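Local coordinates for methanol--corrinoid protein co-methyltransferase (Methanosarcina barkeri, PDB 2I2X), which catalyses the zinc-dependent transfer of the methyl group of methanol to the cob(I)amide carried by its partner MtaC, a step of methanogenesis, at residues A[41-46]-A[81-86]; A[310-315]-A[331-336]; A[121-126]-A[263-268]; A[66-71]-A[325-330]. All blocks are in the same frame, centred on the assembly; numbering follows the deposited sequence.

Interaction 1 (A[41-46]-A[81-86]). With K (potassium ion), chain S.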
loop_
_atom_site.group_PDB
_atom_site.type_symbol
_atom_site.label_atom_id
_atom_site.label_comp_id
_atom_site.label_asym_id
_atom_site.label_seq_id
_atom_site.Cartn_x
_atom_site.Cartn_y
_atom_site.Cartn_z
ATOM N N PRO A 41 -15.812 -0.846 -2.809
ATOM C CA PRO A 41 -14.576 -1.222 -2.114
ATOM C C PRO A 41 -14.879 -1.756 -0.722
ATOM O O PRO A 41 -15.796 -1.279 -0.058
ATOM C CB PRO A 41 -13.792 0.099 -2.048
ATOM C CG PRO A 41 -14.855 1.172 -2.072
ATOM C CD PRO A 41 -15.976 0.619 -2.918
ATOM N N GLU A 42 -14.094 -2.739 -0.290
ATOM C CA GLU A 42 -14.236 -3.358 1.031
ATOM C C GLU A 42 -12.865 -3.323 1.702
ATOM O O GLU A 42 -11.939 -4.044 1.299
ATOM C CB GLU A 42 -14.763 -4.804 0.912
ATOM C CG GLU A 42 -14.912 -5.590 2.265
ATOM C CD GLU A 42 -15.981 -6.761 2.244
ATOM O OE1 GLU A 42 -16.254 -7.398 1.183
ATOM O OE2 GLU A 42 -16.578 -7.033 3.309
ATOM N N ILE A 43 -12.722 -2.488 2.719
ATOM C CA ILE A 43 -11.416 -2.322 3.348
ATOM C C ILE A 43 -11.260 -3.231 4.583
ATOM O O ILE A 43 -12.179 -3.355 5.407
ATOM C CB ILE A 43 -11.116 -0.819 3.676
ATOM C CG1 ILE A 43 -9.701 -0.633 4.241
ATOM C CG2 ILE A 43 -12.202 -0.244 4.609
ATOM C CD1 ILE A 43 -8.545 -0.748 3.217
ATOM N N ASN A 44 -10.084 -3.855 4.674
ATOM C CA ASN A 44 -9.714 -4.750 5.766
ATOM C C ASN A 44 -8.520 -4.185 6.504
ATOM O O ASN A 44 -7.871 -3.266 5.994
ATOM C CB ASN A 44 -9.417 -6.140 5.238
ATOM C CG ASN A 44 -10.667 -6.985 5.145
ATOM O OD1 ASN A 44 -11.093 -7.584 6.135
ATOM N ND2 ASN A 44 -11.291 -7.002 3.972
ATOM N N TYR A 45 -8.254 -4.709 7.700
ATOM C CA TYR A 45 -7.309 -4.098 8.651
ATOM C C TYR A 45 -7.114 -5.017 9.853
ATOM O O TYR A 45 -8.001 -5.787 10.175
ATOM C CB TYR A 45 -7.833 -2.745 9.159
ATOM C CG TYR A 45 -9.343 -2.731 9.364
ATOM C CD1 TYR A 45 -9.914 -3.173 10.542
ATOM C CD2 TYR A 45 -10.188 -2.273 8.361
ATOM C CE1 TYR A 45 -11.302 -3.159 10.703
ATOM C CE2 TYR A 45 -11.544 -2.259 8.515
ATOM C CZ TYR A 45 -12.102 -2.698 9.680
ATOM O OH TYR A 45 -13.467 -2.669 9.803
ATOM N N ALA A 46 -5.943 -4.933 10.485
ATOM C CA ALA A 46 -5.624 -5.626 11.736
ATOM C C ALA A 46 -5.049 -4.556 12.686
ATOM O O ALA A 46 -4.165 -3.782 12.293
ATOM C CB ALA A 46 -4.594 -6.735 11.506
ATOM N N ILE A 81 -18.753 2.429 0.520
ATOM C CA ILE A 81 -17.657 1.714 1.105
ATOM C C ILE A 81 -18.155 0.658 2.090
ATOM O O ILE A 81 -19.138 0.892 2.792
ATOM C CB ILE A 81 -16.655 2.712 1.750
ATOM C CG1 ILE A 81 -15.267 2.065 1.947
ATOM C CG2 ILE A 81 -17.234 3.410 2.950
ATOM C CD1 ILE A 81 -15.103 1.482 3.236
ATOM N N ILE A 82 -17.478 -0.487 2.148
ATOM C CA ILE A 82 -17.782 -1.494 3.173
ATOM C C ILE A 82 -16.549 -1.641 4.057
ATOM O O ILE A 82 -15.428 -1.725 3.527
ATOM C CB ILE A 82 -18.071 -2.862 2.539
ATOM C CG1 ILE A 82 -19.389 -2.821 1.764
ATOM C CG2 ILE A 82 -18.082 -3.944 3.601
ATOM C CD1 ILE A 82 -19.574 -3.976 0.753
ATOM N N LEU A 83 -16.734 -1.655 5.378
ATOM C CA LEU A 83 -15.637 -1.990 6.294
ATOM C C LEU A 83 -15.764 -3.452 6.742
ATOM O O LEU A 83 -16.849 -3.908 7.151
ATOM C CB LEU A 83 -15.622 -1.044 7.507
ATOM C CG LEU A 83 -15.242 0.448 7.283
ATOM C CD1 LEU A 83 -16.402 1.387 6.773
ATOM C CD2 LEU A 83 -14.586 1.036 8.549
ATOM N N GLU A 84 -14.676 -4.204 6.640
ATOM C CA GLU A 84 -14.687 -5.540 7.158
ATOM C C GLU A 84 -13.748 -5.683 8.359
ATOM O O GLU A 84 -12.523 -5.510 8.227
ATOM C CB GLU A 84 -14.361 -6.595 6.089
ATOM C CG GLU A 84 -14.274 -8.017 6.725
ATOM C CD GLU A 84 -13.822 -9.119 5.807
ATOM O OE1 GLU A 84 -13.426 -8.849 4.648
ATOM O OE2 GLU A 84 -13.852 -10.284 6.259
ATOM N N THR A 85 -14.324 -6.045 9.503
ATOM C CA THR A 85 -13.558 -6.356 10.707
ATOM C C THR A 85 -13.418 -7.863 10.892
ATOM O O THR A 85 -14.393 -8.547 11.221
ATOM C CB THR A 85 -14.227 -5.754 11.975
ATOM O OG1 THR A 85 -14.497 -4.359 11.753
ATOM C CG2 THR A 85 -13.341 -5.887 13.187
ATOM N N GLU A 86 -12.214 -8.381 10.672
ATOM C CA GLU A 86 -11.921 -9.774 10.974
ATOM C C GLU A 86 -11.532 -9.893 12.408
ATOM O O GLU A 86 -10.442 -9.510 12.759
ATOM C CB GLU A 86 -10.772 -10.294 10.124
ATOM C CG GLU A 86 -11.126 -10.318 8.657
ATOM C CD GLU A 86 -10.050 -10.898 7.788
ATOM O OE1 GLU A 86 -8.912 -10.375 7.777
ATOM O OE2 GLU A 86 -10.343 -11.889 7.082
HETATM K K K S . -8.749 -13.360 6.195
HETATM O O HOH W 1 -10.300 -6.902 8.640
HETATM O O HOH W 2 -7.566 -8.345 8.754
#

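Interaction 2 (A[310-315]-A[331-336]). With K (potassium ion), chain S.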
loop_
_atom_site.group_PDB
_atom_site.type_symbol
_atom_site.label_atom_id
_atom_site.label_comp_id
_atom_site.label_asym_id
_atom_site.label_seq_id
_atom_site.Cartn_x
_atom_site.Cartn_y
_atom_site.Cartn_z
ATOM N N TRP A 310 -14.527 -5.361 -3.676
ATOM C CA TRP A 310 -13.108 -5.426 -4.019
ATOM C C TRP A 310 -12.343 -5.064 -2.770
ATOM O O TRP A 310 -12.519 -3.965 -2.222
ATOM C CB TRP A 310 -12.831 -4.459 -5.148
ATOM C CG TRP A 310 -11.435 -4.397 -5.716
ATOM C CD1 TRP A 310 -10.696 -3.258 -5.914
ATOM C CD2 TRP A 310 -10.643 -5.481 -6.219
ATOM N NE1 TRP A 310 -9.489 -3.565 -6.490
ATOM C CE2 TRP A 310 -9.430 -4.920 -6.704
ATOM C CE3 TRP A 310 -10.833 -6.868 -6.312
ATOM C CZ2 TRP A 310 -8.402 -5.700 -7.272
ATOM C CZ3 TRP A 310 -9.815 -7.649 -6.881
ATOM C CH2 TRP A 310 -8.610 -7.055 -7.353
ATOM N N SER A 311 -11.532 -6.023 -2.311
ATOM C CA SER A 311 -10.864 -5.944 -1.034
ATOM C C SER A 311 -9.305 -5.939 -1.077
ATOM O O SER A 311 -8.706 -6.421 -2.035
ATOM C CB SER A 311 -11.372 -7.107 -0.188
ATOM O OG SER A 311 -10.505 -7.385 0.902
ATOM N N ASN A 312 -8.685 -5.413 -0.013
ATOM C CA ASN A 312 -7.218 -5.415 0.170
ATOM C C ASN A 312 -6.765 -6.521 1.106
ATOM O O ASN A 312 -5.584 -6.570 1.493
ATOM C CB ASN A 312 -6.750 -4.086 0.792
ATOM C CG ASN A 312 -7.239 -3.935 2.218
ATOM O OD1 ASN A 312 -8.430 -4.050 2.462
ATOM N ND2 ASN A 312 -6.321 -3.726 3.174
ATOM N N GLU A 313 -7.727 -7.367 1.510
ATOM C CA GLU A 313 -7.501 -8.592 2.299
ATOM C C GLU A 313 -7.169 -8.265 3.740
ATOM O O GLU A 313 -7.915 -8.604 4.651
ATOM C CB GLU A 313 -6.435 -9.490 1.660
ATOM C CG GLU A 313 -6.009 -10.699 2.489
ATOM C CD GLU A 313 -7.162 -11.640 2.875
ATOM O OE1 GLU A 313 -6.929 -12.492 3.766
ATOM O OE2 GLU A 313 -8.284 -11.546 2.301
ATOM N N SER A 314 -6.051 -7.581 3.944
ATOM C CA SER A 314 -5.644 -7.166 5.267
ATOM C C SER A 314 -4.363 -6.334 5.234
ATOM O O SER A 314 -3.495 -6.528 4.376
ATOM C CB SER A 314 -5.407 -8.378 6.148
ATOM O OG SER A 314 -5.421 -7.940 7.493
ATOM N N VAL A 315 -4.247 -5.426 6.191
ATOM C CA VAL A 315 -3.040 -4.660 6.395
ATOM C C VAL A 315 -3.042 -4.225 7.858
ATOM O O VAL A 315 -4.116 -3.970 8.438
ATOM C CB VAL A 315 -3.021 -3.418 5.469
ATOM C CG1 VAL A 315 -4.179 -2.423 5.835
ATOM C CG2 VAL A 315 -1.625 -2.728 5.450
ATOM N N GLU A 331 -8.347 4.145 -0.617
ATOM C CA GLU A 331 -8.336 5.033 -1.786
ATOM C C GLU A 331 -8.051 4.261 -3.099
ATOM O O GLU A 331 -8.773 4.445 -4.087
ATOM C CB GLU A 331 -7.397 6.249 -1.581
ATOM C CG GLU A 331 -7.163 7.136 -2.870
ATOM C CD GLU A 331 -6.652 8.551 -2.601
ATOM O OE1 GLU A 331 -6.864 9.075 -1.482
ATOM O OE2 GLU A 331 -6.036 9.158 -3.516
ATOM N N THR A 332 -7.043 3.388 -3.104
ATOM C CA THR A 332 -6.767 2.534 -4.268
ATOM C C THR A 332 -7.979 1.612 -4.606
ATOM O O THR A 332 -8.422 1.531 -5.763
ATOM C CB THR A 332 -5.474 1.719 -4.052
ATOM O OG1 THR A 332 -4.431 2.564 -3.524
ATOM C CG2 THR A 332 -5.011 1.124 -5.324
ATOM N N LEU A 333 -8.538 0.943 -3.597
ATOM C CA LEU A 333 -9.704 0.112 -3.825
ATOM C C LEU A 333 -10.835 0.919 -4.435
ATOM O O LEU A 333 -11.417 0.530 -5.462
ATOM C CB LEU A 333 -10.211 -0.536 -2.518
ATOM C CG LEU A 333 -9.297 -1.523 -1.810
ATOM C CD1 LEU A 333 -9.785 -1.771 -0.459
ATOM C CD2 LEU A 333 -9.132 -2.839 -2.597
ATOM N N ALA A 334 -11.140 2.058 -3.823
ATOM C CA ALA A 334 -12.259 2.854 -4.308
ATOM C C ALA A 334 -12.030 3.344 -5.738
ATOM O O ALA A 334 -12.975 3.459 -6.526
ATOM C CB ALA A 334 -12.544 4.010 -3.381
ATOM N N TYR A 335 -10.780 3.620 -6.082
ATOM C CA TYR A 335 -10.499 4.051 -7.431
ATOM C C TYR A 335 -10.637 2.881 -8.409
ATOM O O TYR A 335 -11.146 3.050 -9.515
ATOM C CB TYR A 335 -9.101 4.677 -7.499
ATOM C CG TYR A 335 -9.051 6.186 -7.340
ATOM C CD1 TYR A 335 -9.771 7.027 -8.200
ATOM C CD2 TYR A 335 -8.257 6.775 -6.361
ATOM C CE1 TYR A 335 -9.718 8.407 -8.083
ATOM C CE2 TYR A 335 -8.201 8.162 -6.230
ATOM C CZ TYR A 335 -8.941 8.979 -7.088
ATOM O OH TYR A 335 -8.851 10.370 -6.987
ATOM N N ASP A 336 -10.179 1.689 -8.002
ATOM C CA ASP A 336 -10.352 0.480 -8.819
ATOM C C ASP A 336 -11.835 0.315 -9.073
ATOM O O ASP A 336 -12.234 0.003 -10.187
ATOM C CB ASP A 336 -9.804 -0.783 -8.129
ATOM C CG ASP A 336 -8.294 -0.825 -8.087
ATOM O OD1 ASP A 336 -7.658 -0.193 -8.942
ATOM O OD2 ASP A 336 -7.728 -1.472 -7.180
HETATM K K K S . -8.749 -13.360 6.195
#

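Interaction 3 (A[121-126]-A[263-268])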
loop_
_atom_site.group_PDB
_atom_site.type_symbol
_atom_site.label_atom_id
_atom_site.label_comp_id
_atom_site.label_asym_id
_atom_site.label_seq_id
_atom_site.Cartn_x
_atom_site.Cartn_y
_atom_site.Cartn_z
ATOM N N ALA A 121 -21.638 -0.263 4.717
ATOM C CA ALA A 121 -22.132 -1.439 5.439
ATOM C C ALA A 121 -20.966 -1.998 6.208
ATOM O O ALA A 121 -19.816 -1.780 5.845
ATOM C CB ALA A 121 -22.730 -2.502 4.472
ATOM N N LEU A 122 -21.256 -2.663 7.309
ATOM C CA LEU A 122 -20.219 -3.202 8.142
ATOM C C LEU A 122 -20.238 -4.747 8.145
ATOM O O LEU A 122 -21.244 -5.373 8.408
ATOM C CB LEU A 122 -20.352 -2.626 9.554
ATOM C CG LEU A 122 -19.394 -3.200 10.602
ATOM C CD1 LEU A 122 -17.952 -2.876 10.245
ATOM C CD2 LEU A 122 -19.752 -2.735 12.005
ATOM N N ARG A 123 -19.109 -5.350 7.847
ATOM C CA ARG A 123 -19.015 -6.777 7.860
ATOM C C ARG A 123 -18.127 -7.171 9.005
ATOM O O ARG A 123 -17.020 -6.629 9.146
ATOM C CB ARG A 123 -18.395 -7.247 6.580
ATOM C CG ARG A 123 -18.086 -8.722 6.543
ATOM C CD ARG A 123 -17.398 -8.946 5.225
ATOM N NE ARG A 123 -17.833 -10.157 4.611
ATOM C CZ ARG A 123 -18.065 -10.311 3.321
ATOM N NH1 ARG A 123 -17.906 -9.327 2.452
ATOM N NH2 ARG A 123 -18.465 -11.498 2.909
ATOM N N HIS A 124 -18.628 -8.099 9.822
ATOM C CA HIS A 124 -17.861 -8.710 10.872
ATOM C C HIS A 124 -17.666 -10.152 10.508
ATOM O O HIS A 124 -18.619 -10.845 10.158
ATOM C CB HIS A 124 -18.597 -8.613 12.209
ATOM C CG HIS A 124 -18.060 -7.546 13.108
ATOM N ND1 HIS A 124 -17.757 -6.272 12.660
ATOM C CD2 HIS A 124 -17.745 -7.567 14.421
ATOM C CE1 HIS A 124 -17.299 -5.553 13.668
ATOM N NE2 HIS A 124 -17.263 -6.321 14.741
ATOM N N THR A 125 -16.417 -10.588 10.590
ATOM C CA THR A 125 -16.012 -11.955 10.333
ATOM C C THR A 125 -15.556 -12.568 11.666
ATOM O O THR A 125 -14.441 -12.289 12.159
ATOM C CB THR A 125 -14.861 -11.970 9.311
ATOM O OG1 THR A 125 -15.319 -11.387 8.099
ATOM C CG2 THR A 125 -14.333 -13.409 9.040
ATOM N N ILE A 126 -16.436 -13.395 12.249
ATOM C CA ILE A 126 -16.192 -14.055 13.514
ATOM C C ILE A 126 -14.992 -14.973 13.306
ATOM O O ILE A 126 -14.769 -15.477 12.204
ATOM C CB ILE A 126 -17.485 -14.807 13.950
ATOM C CG1 ILE A 126 -18.505 -13.829 14.565
ATOM C CG2 ILE A 126 -17.222 -15.938 14.998
ATOM C CD1 ILE A 126 -18.799 -12.572 13.762
ATOM N N VAL A 263 -26.509 -15.596 1.325
ATOM C CA VAL A 263 -27.028 -14.916 0.139
ATOM C C VAL A 263 -25.937 -14.078 -0.508
ATOM O O VAL A 263 -26.145 -13.459 -1.569
ATOM C CB VAL A 263 -28.251 -13.989 0.503
ATOM C CG1 VAL A 263 -29.448 -14.822 1.043
ATOM C CG2 VAL A 263 -27.852 -12.911 1.504
ATOM N N GLY A 264 -24.776 -14.057 0.142
ATOM C CA GLY A 264 -23.636 -13.275 -0.322
ATOM C C GLY A 264 -23.644 -11.882 0.293
ATOM O O GLY A 264 -24.611 -11.492 0.940
ATOM N N PRO A 265 -22.593 -11.088 0.050
ATOM C CA PRO A 265 -21.403 -11.372 -0.744
ATOM C C PRO A 265 -20.425 -12.279 -0.027
ATOM O O PRO A 265 -20.185 -12.098 1.155
ATOM C CB PRO A 265 -20.781 -9.987 -0.943
ATOM C CG PRO A 265 -21.276 -9.166 0.243
ATOM C CD PRO A 265 -22.628 -9.711 0.577
ATOM N N GLY A 266 -19.865 -13.258 -0.735
ATOM C CA GLY A 266 -18.852 -14.124 -0.155
ATOM C C GLY A 266 -17.598 -13.374 0.235
ATOM O O GLY A 266 -17.295 -12.319 -0.306
ATOM N N LYS A 267 -16.858 -13.935 1.172
ATOM C CA LYS A 267 -15.568 -13.405 1.598
ATOM C C LYS A 267 -14.547 -13.237 0.516
ATOM O O LYS A 267 -14.367 -14.098 -0.324
ATOM C CB LYS A 267 -14.953 -14.312 2.661
ATOM C CG LYS A 267 -15.503 -14.047 4.050
ATOM C CD LYS A 267 -14.719 -12.944 4.689
ATOM C CE LYS A 267 -13.341 -13.432 5.057
ATOM N NZ LYS A 267 -12.496 -12.266 5.367
ATOM N N ASP A 268 -13.836 -12.119 0.627
ATOM C CA ASP A 268 -12.788 -11.687 -0.292
ATOM C C ASP A 268 -11.744 -12.742 -0.640
ATOM O O ASP A 268 -11.379 -12.898 -1.802
ATOM C CB ASP A 268 -12.113 -10.431 0.272
ATOM C CG ASP A 268 -11.593 -10.623 1.684
ATOM O OD1 ASP A 268 -11.750 -11.732 2.252
ATOM O OD2 ASP A 268 -11.007 -9.670 2.231
#

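Interaction 4 (A[66-71]-A[325-330])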
loop_
_atom_site.group_PDB
_atom_site.type_symbol
_atom_site.label_atom_id
_atom_site.label_comp_id
_atom_site.label_asym_id
_atom_site.label_seq_id
_atom_site.Cartn_x
_atom_site.Cartn_y
_atom_site.Cartn_z
ATOM N N THR A 66 -11.928 3.324 11.710
ATOM C CA THR A 66 -13.208 3.627 11.125
ATOM C C THR A 66 -13.256 5.096 10.744
ATOM O O THR A 66 -13.646 5.449 9.623
ATOM C CB THR A 66 -14.375 3.275 12.072
ATOM O OG1 THR A 66 -14.224 1.931 12.538
ATOM C CG2 THR A 66 -15.705 3.394 11.363
ATOM N N THR A 67 -12.850 5.953 11.664
ATOM C CA THR A 67 -12.795 7.358 11.366
ATOM C C THR A 67 -11.879 7.597 10.183
ATOM O O THR A 67 -12.254 8.301 9.282
ATOM C CB THR A 67 -12.379 8.179 12.605
ATOM O OG1 THR A 67 -13.403 8.037 13.604
ATOM C CG2 THR A 67 -12.188 9.652 12.261
ATOM N N ASP A 68 -10.700 7.001 10.158
ATOM C CA ASP A 68 -9.748 7.266 9.070
ATOM C C ASP A 68 -10.253 6.918 7.659
ATOM O O ASP A 68 -10.056 7.680 6.692
ATOM C CB ASP A 68 -8.440 6.537 9.339
ATOM C CG ASP A 68 -7.623 7.207 10.418
ATOM O OD1 ASP A 68 -8.076 8.249 10.961
ATOM O OD2 ASP A 68 -6.531 6.688 10.735
ATOM N N VAL A 69 -10.907 5.769 7.573
ATOM C CA VAL A 69 -11.555 5.295 6.371
ATOM C C VAL A 69 -12.698 6.217 5.931
ATOM O O VAL A 69 -12.736 6.644 4.765
ATOM C CB VAL A 69 -12.142 3.861 6.597
ATOM C CG1 VAL A 69 -12.932 3.422 5.383
ATOM C CG2 VAL A 69 -11.044 2.862 6.923
ATOM N N MET A 70 -13.642 6.517 6.825
ATOM C CA MET A 70 -14.796 7.321 6.402
ATOM C C MET A 70 -14.316 8.728 5.937
ATOM O O MET A 70 -14.762 9.258 4.925
ATOM C CB MET A 70 -15.864 7.429 7.508
ATOM C CG MET A 70 -16.484 6.082 8.000
ATOM S SD MET A 70 -17.228 5.076 6.678
ATOM C CE MET A 70 -18.503 6.138 5.987
ATOM N N GLU A 71 -13.383 9.297 6.683
ATOM C CA GLU A 71 -12.862 10.603 6.388
ATOM C C GLU A 71 -12.266 10.580 4.975
ATOM O O GLU A 71 -12.631 11.396 4.134
ATOM C CB GLU A 71 -11.847 11.019 7.478
ATOM C CG GLU A 71 -11.276 12.438 7.352
ATOM C CD GLU A 71 -12.334 13.555 7.398
ATOM O OE1 GLU A 71 -13.461 13.330 7.926
ATOM O OE2 GLU A 71 -12.008 14.668 6.893
ATOM N N THR A 325 -2.543 3.637 6.855
ATOM C CA THR A 325 -2.593 2.476 6.010
ATOM C C THR A 325 -3.990 2.126 5.451
ATOM O O THR A 325 -4.127 1.776 4.257
ATOM C CB THR A 325 -2.012 1.356 6.838
ATOM O OG1 THR A 325 -1.530 0.351 5.979
ATOM C CG2 THR A 325 -3.005 0.825 7.813
ATOM N N VAL A 326 -5.027 2.278 6.280
ATOM C CA VAL A 326 -6.398 2.009 5.862
ATOM C C VAL A 326 -6.889 3.045 4.892
ATOM O O VAL A 326 -7.763 2.775 4.040
ATOM C CB VAL A 326 -7.414 1.865 7.082
ATOM C CG1 VAL A 326 -7.141 0.553 7.898
ATOM C CG2 VAL A 326 -7.441 3.109 7.987
ATOM N N GLN A 327 -6.321 4.243 5.004
ATOM C CA GLN A 327 -6.611 5.298 4.042
ATOM C C GLN A 327 -5.939 5.072 2.712
ATOM O O GLN A 327 -6.576 5.201 1.690
ATOM C CB GLN A 327 -6.242 6.661 4.607
ATOM C CG GLN A 327 -7.136 7.095 5.742
ATOM C CD GLN A 327 -6.577 8.306 6.447
ATOM O OE1 GLN A 327 -5.352 8.453 6.549
ATOM N NE2 GLN A 327 -7.468 9.173 6.962
ATOM N N CYS A 328 -4.665 4.729 2.696
ATOM C CA CYS A 328 -3.999 4.534 1.414
ATOM C C CYS A 328 -4.692 3.425 0.621
ATOM O O CYS A 328 -5.029 3.618 -0.539
ATOM C CB CYS A 328 -2.535 4.162 1.613
ATOM S SG CYS A 328 -1.647 5.200 2.776
ATOM N N TRP A 329 -4.930 2.267 1.264
ATOM C CA TRP A 329 -5.484 1.128 0.556
ATOM C C TRP A 329 -6.954 1.314 0.226
ATOM O O TRP A 329 -7.378 0.875 -0.846
ATOM C CB TRP A 329 -5.212 -0.185 1.265
ATOM C CG TRP A 329 -3.770 -0.561 1.245
ATOM C CD1 TRP A 329 -2.834 -0.320 2.238
ATOM C CD2 TRP A 329 -3.071 -1.217 0.188
ATOM N NE1 TRP A 329 -1.608 -0.800 1.848
ATOM C CE2 TRP A 329 -1.724 -1.354 0.599
ATOM C CE3 TRP A 329 -3.444 -1.684 -1.066
ATOM C CZ2 TRP A 329 -0.754 -1.943 -0.200
ATOM C CZ3 TRP A 329 -2.475 -2.289 -1.877
ATOM C CH2 TRP A 329 -1.140 -2.407 -1.436
ATOM N N SER A 330 -7.716 2.005 1.071
ATOM C CA SER A 330 -9.115 2.265 0.707
ATOM C C SER A 330 -9.223 3.149 -0.520
ATOM O O SER A 330 -10.084 2.925 -1.378
ATOM C CB SER A 330 -9.977 2.805 1.874
ATOM O OG SER A 330 -9.387 3.936 2.506
#

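Interaction 1 (A[41-46]-A[81-86])
Pro41 O accepts the backbone N-H of Ile82 at 2.9 Å and starts the parallel pairing of two neighbouring TIM-barrel strands. The proline ring crosses the Ile81 side chain at about a right angle. Glu42 pairs with Ile82 and extends along the same sheet face. Its OE2 lies 3.4 Å from Ile82 CG2 and 3.9 Å from Glu84 OE1. Salt bridges probably balance the two carboxylates, Arg123 to Glu42 and Lys267 to Glu84; Thr285 bonds to Glu42 OE1 and Thr125 to Glu84 OE2. Ile43 bonds through its N to Ile82 O and through its O to Glu84 N. Its CG2 branch, on the opposite face, packs 3.6 Å from Ile81 CD1. Asn44 ND2 donates to Glu84 OE1 at 2.9 Å. The oxygen lies in the amide plane, yet the donor comes from above the carboxylate, whose plane is turned 70° from the amide. At Tyr45, chi1 of 37° lays one ring face over Glu84 O, 3.2 Å from CZ. Its OH shares a hydrogen bond of 2.8 Å with Thr85 OG1, to which Gln105 also bonds. Glu86 OE2 binds the potassium ion at 2.3 Å, shared with Glu164 and Glu313, and bonds to Lys267. Strand 40-43 runs between strands 80-86 and 309-311. Helix 55-76 links the pair as a beta-alpha-beta unit and touches Ile81 and Tyr45, while helix 325-345 packs on Pro41 and Tyr45.

Interaction 2 (A[310-315]-A[331-336])
Leu333 lays its CD2 methyl over the five-membered ring of Trp310, 4.1 Å from the ring centroid and 29° off its normal, a CH-pi contact. This is strand-to-helix packing in the TIM barrel: strand 309-311 lies against helix 325-345. The same methyl reaches the backbone beyond the ring, with CD2 3.5 Å from Ser311 C. The other branch of the leucine, CD1, packs 3.9 Å from Asn312 OD1, which accepts from Asn44 N. The indole is also gripped at its edge. With chi1 at -177°, CG of Trp310 stands opposite the backbone N, which sets the indole between the strand and the helix. NE1 donates to Asp336 OD2 at 2.8 Å in a nearly straight bond of 169°. The acceptor lies in the indole plane and is met on its anti side, somewhat out of the carboxylate plane. Thr290 also bonds to OD2, and Lys289 of the second MtaB subunit makes a salt bridge to OD1. A leucine in place of Trp310 would probably leave Asp336 OD2 without its indole donor and take away the flat surface under Leu333. Past the strand the chain turns toward the metal site. Glu313 N donates to Ser311 OG at 2.8 Å, forming an ST turn, and Asp268 is a second partner of this hydroxyl. The turn presents Glu313 to the potassium ion shared with Glu86 and Glu164, with Glu313 OE1 3.2 Å from the metal.

Interaction 3 (A[121-126]-A[263-268])
Pro265 O meets the edge of the Arg123 guanidinium, where the loop between helices 240-259 and 273-280 meets strand 119-126 of the TIM barrel. Arg123 and Thr125 of this strand both point to segment 263-268. The loop precedes Cys269, a zinc ligand. Pro265 follows a cis peptide bond. Its carbonyl oxygen lies near the plane of the guanidinium, 2.5 Å from Arg123 NH2. The bond is bent (129°) and weak, and its very short length is doubtful. The proline ring slides past the arginine in the opposite direction, with CG 4.0 Å from NH1. Arg123 has firmer partners to either terminal nitrogen: a salt bridge from NH1 to Glu42 and a hydrogen bond from NH2 to Ser162. These probably hold the flat group in place beside the loop. Gly266 continues the contact through its backbone, with C 3.4 Å from Arg123 NH2. The N of Lys267 is equally near NH2, but both are donors and no bond forms. Lys267 then curls, bent at chi2 (-86°) and chi3 (-72°). The curl brings its far end tip to tip with Thr125, with CD 3.8 Å from Thr125 OG1 and CE 4.1 Å from Thr125 CG2. Both residues are tied to the same acid: the ammonium makes a salt bridge to Glu84, and the threonine hydroxyl bonds to it. Lys267 also bonds to the potassium ligand Glu86, and weakly to Glu164. It pairs too with its neighbour in sequence, in a salt bridge whose hydrogen bond, Lys267 NZ to Asp268 OD1 at 3.2 Å, is weak.

Interaction 4 (A[66-71]-A[325-330])
Gln327 holds CG beside its backbone N (chi1 -69°) and extends beyond it, which carries the amide across to Asp68 on the facing helix. There NE2 donates to the main-chain oxygen, Asp68 O, at 3.0 Å. The donor comes well off the C=O direction and tilted from the carbonyl plane, while the oxygen lies close to the plane of the glutamine amide. The other end of the amide is held as well: OE1 accepts from Thr324 N, just before the segment. Asp68 directs its own side chain to the same place. Its carboxylate is stacked against the amide with the planes 28° apart, and CB lies 3.7 Å from Gln327 NE2. The acid itself bonds through OD2 to Tyr317. Were Gln327 cut back to an alanine, Asp68 O is likely to lose this cross-helix donor and a gap to open beside the aspartate. Beside the polar pair, two valines meet at about a right angle, with Val69 CG2 3.8 Å from Val326 CG2. The same Val326 methyl touches Asp68 CB, also at 3.8 Å. Within its helix, Val326 O accepts from both Ser330 OG and Ser330 N. The helix segments cross at -33°, with their axes 8.4 Å apart at closest approach. Helices 55-76 and 325-345 thus pack side by side on the outside of the barrel. Val69 and Ser330 both rest on Ile43 of strand 40-43, Met70 faces strand 80-86, and Trp329 stacks on Trp329 of the second MtaB subunit.

How the interactions relate
From the N terminus, interaction 1 closes first, pairing strands 40-43 and 80-86 across helix 55-76. Segment 66-71 of that helix opens interaction 4 before this loop is shut, and the two contacts cross. Interaction 3 opens at strand 119-126 and closes at the loop 263-268, wholly within the span of interaction 4. Interaction 2 opens later, at 310-315. It crosses interaction 4, because segment 325-330 comes before 331-336 on one helix. Interactions 1, 2 and 3 all reach the parallel sheet; the first two also share the potassium ion. Interaction 4 joins two outer helices, and with interaction 2 it borders the second subunit.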